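Local coordinates for protein TetR-family transcriptional regulator (Streptomyces coelicolor, PDB 2G7L) that probably binds DNA through a TetR-type helix-turn-helix domain and regulates transcription, its all-helical C-terminal domain pairing in a dimer, at residues L104-L115 and Q154-T165; Y124-L135 and V145-L153. One frame throughout, in Å; residues are numbered along the deposited sequence.

Interaction 1 of 2, residues L104-L115 and Q154-T165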
loop_
_atom_site.group_PDB
_atom_site.type_symbol
_atom_site.label_atom_id
_atom_site.label_comp_id
_atom_site.label_asym_id
_atom_site.label_seq_id
_atom_site.Cartn_x
_atom_site.Cartn_y
_atom_site.Cartn_z
ATOM N N LEU A 104 2.179 10.921 7.088
ATOM C CA LEU A 104 2.671 9.567 6.788
ATOM C C LEU A 104 4.138 9.538 6.378
ATOM O O LEU A 104 4.854 8.650 6.786
ATOM C CB LEU A 104 1.797 8.921 5.725
ATOM C CG LEU A 104 0.587 8.021 6.066
ATOM C CD1 LEU A 104 0.054 8.176 7.436
ATOM C CD2 LEU A 104 -0.515 8.093 5.077
ATOM N N PHE A 105 4.587 10.497 5.576
ATOM C CA PHE A 105 5.993 10.539 5.132
ATOM C C PHE A 105 6.924 10.754 6.325
ATOM O O PHE A 105 8.040 10.270 6.317
ATOM C CB PHE A 105 6.229 11.679 4.120
ATOM C CG PHE A 105 5.986 11.294 2.634
ATOM C CD1 PHE A 105 4.849 10.581 2.244
ATOM C CD2 PHE A 105 6.894 11.681 1.648
ATOM C CE1 PHE A 105 4.605 10.230 0.850
ATOM C CE2 PHE A 105 6.652 11.367 0.272
ATOM C CZ PHE A 105 5.499 10.621 -0.111
ATOM N N ALA A 106 6.468 11.491 7.341
ATOM C CA ALA A 106 7.204 11.639 8.619
ATOM C C ALA A 106 7.257 10.323 9.401
ATOM O O ALA A 106 8.206 10.089 10.130
ATOM C CB ALA A 106 6.598 12.770 9.473
ATOM N N HIS A 107 6.252 9.446 9.232
ATOM C CA HIS A 107 6.187 8.192 9.988
ATOM C C HIS A 107 5.883 6.927 9.136
ATOM O O HIS A 107 4.802 6.296 9.285
ATOM C CB HIS A 107 5.170 8.323 11.119
ATOM C CG HIS A 107 5.412 9.499 12.008
ATOM N ND1 HIS A 107 6.275 9.455 13.084
ATOM C CD2 HIS A 107 4.921 10.760 11.968
ATOM C CE1 HIS A 107 6.302 10.636 13.673
ATOM N NE2 HIS A 107 5.501 11.449 13.009
ATOM N N PRO A 108 6.838 6.543 8.236
ATOM C CA PRO A 108 6.506 5.504 7.231
ATOM C C PRO A 108 6.060 4.193 7.774
ATOM O O PRO A 108 5.187 3.559 7.177
ATOM C CB PRO A 108 7.782 5.425 6.363
ATOM C CG PRO A 108 8.291 6.874 6.406
ATOM C CD PRO A 108 8.169 7.125 7.958
ATOM N N GLN A 109 6.571 3.810 8.944
ATOM C CA GLN A 109 6.064 2.615 9.593
ATOM C C GLN A 109 4.614 2.731 9.999
ATOM O O GLN A 109 3.917 1.734 9.995
ATOM C CB GLN A 109 6.916 2.226 10.803
ATOM C CG GLN A 109 6.451 0.952 11.506
ATOM C CD GLN A 109 6.333 -0.249 10.578
ATOM O OE1 GLN A 109 7.295 -0.567 9.869
ATOM N NE2 GLN A 109 5.163 -0.948 10.604
ATOM N N LEU A 110 4.129 3.950 10.317
ATOM C CA LEU A 110 2.679 4.105 10.533
ATOM C C LEU A 110 1.841 3.907 9.273
ATOM O O LEU A 110 0.763 3.292 9.335
ATOM C CB LEU A 110 2.345 5.465 11.213
ATOM C CG LEU A 110 2.961 5.656 12.642
ATOM C CD1 LEU A 110 2.502 7.001 13.230
ATOM C CD2 LEU A 110 2.616 4.455 13.561
ATOM N N ALA A 111 2.307 4.444 8.140
ATOM C CA ALA A 111 1.703 4.103 6.791
ATOM C C ALA A 111 1.705 2.582 6.590
ATOM O O ALA A 111 0.645 2.011 6.278
ATOM C CB ALA A 111 2.436 4.794 5.614
ATOM N N ARG A 112 2.856 1.912 6.856
ATOM C CA ARG A 112 2.919 0.450 6.668
ATOM C C ARG A 112 1.907 -0.269 7.513
ATOM O O ARG A 112 1.211 -1.203 7.050
ATOM C CB ARG A 112 4.311 -0.112 6.940
ATOM C CG ARG A 112 5.314 0.239 5.872
ATOM C CD ARG A 112 6.756 -0.055 6.304
ATOM N NE ARG A 112 7.600 0.867 5.554
ATOM C CZ ARG A 112 8.922 0.923 5.608
ATOM N NH1 ARG A 112 9.606 0.062 6.343
ATOM N NH2 ARG A 112 9.575 1.800 4.877
ATOM N N SER A 113 1.775 0.156 8.765
ATOM C CA SER A 113 0.824 -0.507 9.652
ATOM C C SER A 113 -0.601 -0.132 9.335
ATOM O O SER A 113 -1.516 -0.944 9.518
ATOM C CB SER A 113 1.145 -0.149 11.107
ATOM O OG SER A 113 2.422 -0.652 11.445
ATOM N N ALA A 114 -0.806 1.097 8.865
ATOM C CA ALA A 114 -2.179 1.555 8.452
ATOM C C ALA A 114 -2.799 0.678 7.309
ATOM O O ALA A 114 -4.021 0.429 7.250
ATOM C CB ALA A 114 -2.162 3.064 8.079
ATOM N N LEU A 115 -1.944 0.069 6.499
ATOM C CA LEU A 115 -2.475 -0.941 5.544
ATOM C C LEU A 115 -2.912 -2.211 6.212
ATOM O O LEU A 115 -3.821 -2.856 5.750
ATOM C CB LEU A 115 -1.500 -1.232 4.383
ATOM C CG LEU A 115 -1.108 0.006 3.579
ATOM C CD1 LEU A 115 0.255 -0.121 2.931
ATOM C CD2 LEU A 115 -2.161 0.484 2.573
ATOM N N GLN A 154 -5.999 4.997 0.676
ATOM C CA GLN A 154 -5.109 3.851 0.477
ATOM C C GLN A 154 -3.918 4.196 -0.411
ATOM O O GLN A 154 -2.842 3.721 -0.203
ATOM C CB GLN A 154 -5.838 2.678 -0.133
ATOM C CG GLN A 154 -4.962 1.383 -0.046
ATOM C CD GLN A 154 -5.485 0.352 -0.941
ATOM O OE1 GLN A 154 -6.248 -0.496 -0.533
ATOM N NE2 GLN A 154 -5.145 0.458 -2.217
ATOM N N ASP A 155 -4.139 5.026 -1.407
ATOM C CA ASP A 155 -3.107 5.428 -2.368
ATOM C C ASP A 155 -2.025 6.272 -1.688
ATOM O O ASP A 155 -0.820 6.043 -1.915
ATOM C CB ASP A 155 -3.784 6.193 -3.511
ATOM C CG ASP A 155 -2.775 6.857 -4.480
ATOM O OD1 ASP A 155 -1.956 6.104 -5.110
ATOM O OD2 ASP A 155 -2.822 8.115 -4.605
ATOM N N ALA A 156 -2.416 7.248 -0.862
ATOM C CA ALA A 156 -1.417 8.057 -0.162
ATOM C C ALA A 156 -0.641 7.192 0.819
ATOM O O ALA A 156 0.584 7.263 0.918
ATOM C CB ALA A 156 -2.090 9.265 0.584
ATOM N N THR A 157 -1.374 6.329 1.514
ATOM C CA THR A 157 -0.798 5.425 2.490
ATOM C C THR A 157 0.168 4.471 1.848
ATOM O O THR A 157 1.233 4.247 2.395
ATOM C CB THR A 157 -1.887 4.572 3.166
ATOM O OG1 THR A 157 -2.949 5.424 3.638
ATOM C CG2 THR A 157 -1.327 3.777 4.324
ATOM N N ALA A 158 -0.214 3.847 0.710
ATOM C CA ALA A 158 0.723 2.933 -0.008
ATOM C C ALA A 158 1.966 3.676 -0.437
ATOM O O ALA A 158 3.059 3.154 -0.293
ATOM C CB ALA A 158 0.044 2.235 -1.194
ATOM N N THR A 159 1.829 4.894 -0.909
ATOM C CA THR A 159 3.012 5.668 -1.364
ATOM C C THR A 159 3.946 6.097 -0.222
ATOM O O THR A 159 5.179 6.168 -0.380
ATOM C CB THR A 159 2.622 6.922 -2.211
ATOM O OG1 THR A 159 1.886 6.522 -3.384
ATOM C CG2 THR A 159 3.882 7.683 -2.704
ATOM N N ALA A 160 3.355 6.468 0.911
ATOM C CA ALA A 160 4.157 6.781 2.119
ATOM C C ALA A 160 4.842 5.522 2.697
ATOM O O ALA A 160 5.966 5.597 3.199
ATOM C CB ALA A 160 3.275 7.478 3.178
ATOM N N ALA A 161 4.162 4.365 2.596
ATOM C CA ALA A 161 4.748 3.058 2.963
ATOM C C ALA A 161 6.101 2.731 2.335
ATOM O O ALA A 161 6.952 2.076 2.973
ATOM C CB ALA A 161 3.733 1.899 2.734
ATOM N N GLU A 162 6.263 3.154 1.079
ATOM C CA GLU A 162 7.468 2.966 0.263
ATOM C C GLU A 162 8.597 3.909 0.632
ATOM O O GLU A 162 9.682 3.771 0.096
ATOM C CB GLU A 162 7.140 3.177 -1.228
ATOM C CG GLU A 162 6.056 2.208 -1.880
ATOM C CD GLU A 162 5.841 2.483 -3.409
ATOM O OE1 GLU A 162 5.745 1.490 -4.179
ATOM O OE2 GLU A 162 5.760 3.674 -3.847
ATOM N N GLN A 163 8.336 4.899 1.505
ATOM C CA GLN A 163 9.379 5.836 1.967
ATOM C C GLN A 163 10.276 5.192 3.033
ATOM O O GLN A 163 9.807 4.374 3.842
ATOM C CB GLN A 163 8.782 7.157 2.484
ATOM C CG GLN A 163 7.885 7.941 1.480
ATOM C CD GLN A 163 8.441 7.964 0.046
ATOM O OE1 GLN A 163 9.576 8.379 -0.175
ATOM N NE2 GLN A 163 7.636 7.489 -0.929
ATOM N N ALA A 164 11.567 5.549 3.008
ATOM C CA ALA A 164 12.571 4.990 3.939
ATOM C C ALA A 164 12.188 5.259 5.412
ATOM O O ALA A 164 12.021 6.418 5.800
ATOM C CB ALA A 164 13.970 5.566 3.638
ATOM N N THR A 165 12.037 4.194 6.209
ATOM C CA THR A 165 11.818 4.297 7.674
ATOM C C THR A 165 13.014 4.922 8.387
ATOM O O THR A 165 12.867 5.919 9.095
ATOM C CB THR A 165 11.431 2.910 8.312
ATOM O OG1 THR A 165 10.007 2.812 8.381
ATOM C CG2 THR A 165 11.978 2.727 9.701
HETATM O O HOH W 1 12.698 1.299 5.573
#
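Within the TetR-type C-terminal helical domain, the end of helix 89-106 (Leu104 and Phe105) and helix 108-116 pack on helix 142-161. Ala111 rests on Ala160 (CB to CB 3.7 Å), beside the point where the backbones of Arg112 and Ala161 come closest. Alanines on both sides let the axes of 108-115 and 154-161 approach to 7.8 Å, at 131° between their directions. The fit is knobs-into-holes both ways: Thr157 sits among Ala111, Ala114, Leu115 and, from helix 89-106, Leu104, while Leu115 enters the hole formed by Gln154, Thr157, Ala158 and Ala161. Thr157 CG2, swung opposite the backbone N, is the branch that meets Leu115 CD2, at 3.8 Å; its OG1 is hydrogen-bonded to Leu153 O and Tyr100 OH.

Polar contacts gather around Ala161, Gln163 and Thr165. The extended side chain of Arg112 carries NE to a lone pair of Ala161 O (2.9 Å, N-H...O 143°), and NH2 adds a weak bond to Gln163 O at 2.8 Å. Thr165 OG1 lies over one guanidinium face, and water 1 bridges Arg112 NH2 to Thr165 N. Gln163 CG stands 3.7 Å above the centre of the Phe105 ring as a CH-pi contact, and its amide plane stacks only 8° from the ring. A nearly straight bond from Gln163 NE2 to Thr159 O (2.8 Å) fixes the rotation of that amide.

Helix 63-74 touches Leu104 and Ala114 through Leu71, helix 206-223 covers Phe105 through Ala206 and Leu210, and Leu115 packs on Leu115 of the second subunit.

Interaction 2 of 2, residues Y124-L135 and V145-L153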
loop_
_atom_site.group_PDB
_atom_site.type_symbol
_atom_site.label_atom_id
_atom_site.label_comp_id
_atom_site.label_asym_id
_atom_site.label_seq_id
_atom_site.Cartn_x
_atom_site.Cartn_y
_atom_site.Cartn_z
ATOM N N TYR A 124 -9.425 10.397 12.608
ATOM C CA TYR A 124 -9.463 9.674 11.346
ATOM C C TYR A 124 -10.876 9.770 10.835
ATOM O O TYR A 124 -11.080 10.077 9.658
ATOM C CB TYR A 124 -9.032 8.192 11.467
ATOM C CG TYR A 124 -8.861 7.489 10.096
ATOM C CD1 TYR A 124 -7.787 7.797 9.271
ATOM C CD2 TYR A 124 -9.756 6.542 9.654
ATOM C CE1 TYR A 124 -7.603 7.158 8.003
ATOM C CE2 TYR A 124 -9.585 5.887 8.389
ATOM C CZ TYR A 124 -8.498 6.222 7.576
ATOM O OH TYR A 124 -8.268 5.607 6.318
ATOM N N LEU A 125 -11.849 9.511 11.705
ATOM C CA LEU A 125 -13.250 9.751 11.358
ATOM C C LEU A 125 -13.516 11.201 10.873
ATOM O O LEU A 125 -14.356 11.407 10.002
ATOM C CB LEU A 125 -14.163 9.391 12.555
ATOM C CG LEU A 125 -14.791 7.994 12.476
ATOM C CD1 LEU A 125 -13.710 6.925 12.260
ATOM C CD2 LEU A 125 -15.557 7.753 13.769
ATOM N N ARG A 126 -12.797 12.180 11.424
ATOM C CA ARG A 126 -12.882 13.552 10.944
ATOM C C ARG A 126 -12.222 13.795 9.583
ATOM O O ARG A 126 -12.747 14.561 8.752
ATOM C CB ARG A 126 -12.312 14.562 11.965
ATOM C CG ARG A 126 -13.343 14.908 13.113
ATOM C CD ARG A 126 -12.761 15.975 14.070
ATOM N NE ARG A 126 -11.293 15.995 14.041
ATOM C CZ ARG A 126 -10.534 17.008 13.602
ATOM N NH1 ARG A 126 -11.111 18.130 13.144
ATOM N NH2 ARG A 126 -9.188 16.889 13.615
ATOM N N LEU A 127 -11.027 13.222 9.401
ATOM C CA LEU A 127 -10.419 13.136 8.071
ATOM C C LEU A 127 -11.352 12.505 7.088
ATOM O O LEU A 127 -11.584 13.087 6.059
ATOM C CB LEU A 127 -9.111 12.354 8.089
ATOM C CG LEU A 127 -8.398 12.208 6.727
ATOM C CD1 LEU A 127 -7.639 13.493 6.376
ATOM C CD2 LEU A 127 -7.390 11.055 6.926
ATOM N N VAL A 128 -11.895 11.334 7.367
ATOM C CA VAL A 128 -12.780 10.723 6.392
ATOM C C VAL A 128 -14.032 11.540 6.080
ATOM O O VAL A 128 -14.385 11.672 4.907
ATOM C CB VAL A 128 -12.982 9.104 6.438
ATOM C CG1 VAL A 128 -12.003 8.325 7.345
ATOM C CG2 VAL A 128 -14.452 8.567 6.301
ATOM N N GLU A 129 -14.658 12.124 7.123
ATOM C CA GLU A 129 -15.879 12.941 6.957
ATOM C C GLU A 129 -15.584 14.078 5.960
ATOM O O GLU A 129 -16.327 14.324 5.062
ATOM C CB GLU A 129 -16.306 13.507 8.357
ATOM C CG GLU A 129 -17.331 14.610 8.282
ATOM C CD GLU A 129 -18.673 14.055 7.969
ATOM O OE1 GLU A 129 -18.784 12.809 8.071
ATOM O OE2 GLU A 129 -19.613 14.851 7.598
ATOM N N ARG A 130 -14.473 14.752 6.147
ATOM C CA ARG A 130 -14.072 15.853 5.351
ATOM C C ARG A 130 -13.700 15.469 3.894
ATOM O O ARG A 130 -13.931 16.227 2.959
ATOM C CB ARG A 130 -12.833 16.445 6.012
ATOM C CG ARG A 130 -12.228 17.674 5.273
ATOM C CD ARG A 130 -13.285 18.852 5.190
ATOM N NE ARG A 130 -12.653 20.055 4.643
ATOM C CZ ARG A 130 -13.318 21.056 4.055
ATOM N NH1 ARG A 130 -14.658 20.997 3.904
ATOM N NH2 ARG A 130 -12.619 22.078 3.583
ATOM N N VAL A 131 -13.055 14.323 3.703
ATOM C CA VAL A 131 -12.614 13.927 2.363
ATOM C C VAL A 131 -13.859 13.613 1.640
ATOM O O VAL A 131 -14.002 13.966 0.487
ATOM C CB VAL A 131 -11.703 12.694 2.431
ATOM C CG1 VAL A 131 -11.552 12.069 1.019
ATOM C CG2 VAL A 131 -10.400 13.116 2.896
ATOM N N LEU A 132 -14.802 12.982 2.346
ATOM C CA LEU A 132 -16.046 12.590 1.739
ATOM C C LEU A 132 -16.894 13.822 1.299
ATOM O O LEU A 132 -17.497 13.842 0.194
ATOM C CB LEU A 132 -16.849 11.791 2.744
ATOM C CG LEU A 132 -16.712 10.302 2.938
ATOM C CD1 LEU A 132 -17.487 9.842 4.203
ATOM C CD2 LEU A 132 -17.280 9.586 1.773
ATOM N N GLU A 133 -16.919 14.828 2.179
ATOM C CA GLU A 133 -17.642 16.085 1.960
ATOM C C GLU A 133 -17.177 16.762 0.676
ATOM O O GLU A 133 -17.972 17.169 -0.156
ATOM C CB GLU A 133 -17.296 17.021 3.138
ATOM C CG GLU A 133 -18.281 18.142 3.416
ATOM C CD GLU A 133 -17.678 19.194 4.374
ATOM O OE1 GLU A 133 -17.839 20.400 4.061
ATOM O OE2 GLU A 133 -16.996 18.839 5.389
ATOM N N LEU A 134 -15.870 16.951 0.592
ATOM C CA LEU A 134 -15.226 17.568 -0.559
ATOM C C LEU A 134 -15.438 16.731 -1.833
ATOM O O LEU A 134 -15.887 17.226 -2.875
ATOM C CB LEU A 134 -13.741 17.727 -0.267
ATOM C CG LEU A 134 -13.379 18.795 0.759
ATOM C CD1 LEU A 134 -11.884 18.889 0.974
ATOM C CD2 LEU A 134 -13.853 20.210 0.313
ATOM N N LEU A 135 -15.116 15.449 -1.762
ATOM C CA LEU A 135 -15.261 14.636 -2.957
ATOM C C LEU A 135 -16.679 14.660 -3.486
ATOM O O LEU A 135 -16.922 14.601 -4.691
ATOM C CB LEU A 135 -14.771 13.175 -2.720
ATOM C CG LEU A 135 -14.679 12.311 -4.000
ATOM C CD1 LEU A 135 -13.787 12.949 -5.162
ATOM C CD2 LEU A 135 -14.282 10.877 -3.676
ATOM N N VAL A 145 -18.331 8.187 -4.588
ATOM C CA VAL A 145 -17.619 8.984 -3.558
ATOM C C VAL A 145 -17.222 8.133 -2.324
ATOM O O VAL A 145 -16.194 8.353 -1.776
ATOM C CB VAL A 145 -18.172 10.447 -3.306
ATOM C CG1 VAL A 145 -19.355 10.869 -4.221
ATOM C CG2 VAL A 145 -18.184 10.887 -1.872
ATOM N N ALA A 146 -18.029 7.142 -1.993
ATOM C CA ALA A 146 -17.835 6.248 -0.864
ATOM C C ALA A 146 -16.622 5.308 -1.088
ATOM O O ALA A 146 -15.746 5.265 -0.239
ATOM C CB ALA A 146 -19.159 5.410 -0.648
ATOM N N TRP A 147 -16.577 4.592 -2.239
ATOM C CA TRP A 147 -15.428 3.763 -2.604
ATOM C C TRP A 147 -14.222 4.608 -2.986
ATOM O O TRP A 147 -13.063 4.217 -2.759
ATOM C CB TRP A 147 -15.822 2.765 -3.688
ATOM C CG TRP A 147 -16.770 1.687 -3.211
ATOM C CD1 TRP A 147 -17.537 1.714 -2.109
ATOM C CD2 TRP A 147 -17.038 0.425 -3.859
ATOM N NE1 TRP A 147 -18.332 0.539 -2.029
ATOM C CE2 TRP A 147 -18.025 -0.247 -3.105
ATOM C CE3 TRP A 147 -16.515 -0.206 -4.993
ATOM C CZ2 TRP A 147 -18.503 -1.536 -3.451
ATOM C CZ3 TRP A 147 -17.000 -1.446 -5.341
ATOM C CH2 TRP A 147 -17.981 -2.098 -4.582
ATOM N N GLY A 148 -14.459 5.825 -3.470
ATOM C CA GLY A 148 -13.372 6.677 -3.859
ATOM C C GLY A 148 -12.496 7.187 -2.740
ATOM O O GLY A 148 -11.280 7.284 -2.856
ATOM N N VAL A 149 -13.080 7.612 -1.642
ATOM C CA VAL A 149 -12.241 8.163 -0.566
ATOM C C VAL A 149 -11.349 7.041 0.051
ATOM O O VAL A 149 -10.268 7.339 0.417
ATOM C CB VAL A 149 -13.111 8.850 0.582
ATOM C CG1 VAL A 149 -13.853 10.141 0.019
ATOM C CG2 VAL A 149 -14.131 7.889 1.048
ATOM N N ASP A 150 -11.850 5.813 0.207
ATOM C CA ASP A 150 -11.013 4.638 0.527
ATOM C C ASP A 150 -9.789 4.519 -0.401
ATOM O O ASP A 150 -8.626 4.419 0.051
ATOM C CB ASP A 150 -11.892 3.390 0.404
ATOM C CG ASP A 150 -12.573 3.009 1.740
ATOM O OD1 ASP A 150 -12.878 3.935 2.554
ATOM O OD2 ASP A 150 -12.786 1.776 1.988
ATOM N N LYS A 151 -10.020 4.637 -1.715
ATOM C CA LYS A 151 -8.945 4.580 -2.710
ATOM C C LYS A 151 -7.999 5.727 -2.627
ATOM O O LYS A 151 -6.802 5.521 -2.736
ATOM C CB LYS A 151 -9.519 4.492 -4.153
ATOM C CG LYS A 151 -9.881 3.039 -4.483
ATOM C CD LYS A 151 -11.374 2.697 -4.485
ATOM C CE LYS A 151 -11.756 1.196 -3.919
ATOM N NZ LYS A 151 -12.506 1.415 -2.568
ATOM N N LEU A 152 -8.504 6.961 -2.469
ATOM C CA LEU A 152 -7.592 8.131 -2.253
ATOM C C LEU A 152 -6.740 8.008 -0.969
ATOM O O LEU A 152 -5.568 8.389 -0.913
ATOM C CB LEU A 152 -8.416 9.410 -2.204
ATOM C CG LEU A 152 -9.038 9.953 -3.483
ATOM C CD1 LEU A 152 -10.175 10.893 -3.132
ATOM C CD2 LEU A 152 -7.900 10.561 -4.433
ATOM N N LEU A 153 -7.321 7.431 0.076
ATOM C CA LEU A 153 -6.563 7.269 1.326
ATOM C C LEU A 153 -5.536 6.138 1.189
ATOM O O LEU A 153 -4.365 6.296 1.585
ATOM C CB LEU A 153 -7.528 7.023 2.529
ATOM C CG LEU A 153 -8.287 8.301 3.016
ATOM C CD1 LEU A 153 -9.392 8.015 4.032
ATOM C CD2 LEU A 153 -7.318 9.315 3.515
#
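Leu135 is a knob in the hole formed by Val145, Gly148, Val149 and Leu152, and its CD2 does most of the touching: 3.8 Å to Val149 CG1 and 4.1 Å to Leu152 CD1. CG stands anti to the backbone N (chi1 -171°), a torsion that directs the isobutyl group past Val145 in the opposite sense. One turn back, Leu132 meets Val149 at about a right angle, CD2 lying 3.6 Å from Val149 CG2 and 4.0 Å from Val145 CG2. An alanine in place of Leu132 would take away CG and both methyls, including the CD2 that meets both valines, and would probably leave a gap beside Val145 and Val149.

At the other end Leu153 packs with both branches: CD2 runs against Leu127 CD2 at 3.8 Å, and CD1 approaches Tyr124 OH at 3.5 Å. Val128 CG1 covers one face of the Tyr124 ring, 3.5 Å above its plane and toward the rim, backing the ring from its own helix.

Farther out, Val96 and Tyr100 of helix 89-106 touch Leu127, helix 206-223 covers Leu152, and His197 of the second subunit packs on Val145. The segment axes stay 9.6 Å apart, at 122° between their N-to-C directions, a spacing filled by branched side chains. All twelve touching residues are buried and the interface is joined by van der Waals contacts, so its stability probably rests on hydrophobic burial and shape fit.

Overall arrangement
Helix 142-161 is common to both contacts: its 145-153 part receives helix 122-136 in interaction 2, and its 154-161 part receives helix 108-116 in interaction 1, the two centres about 18 Å apart. Since 124-135 and 145-153 both fall between 115 and 154 in sequence, interaction 2 is the shorter-range closure within interaction 1. The two crossings have opposite sign, and the axes approach more closely in interaction 1. Interaction 1 lies about 6 Å from the chain centre and interaction 2 about 12 Å, measured from their centres. Both touch the second subunit, linking this helical core to the dimer.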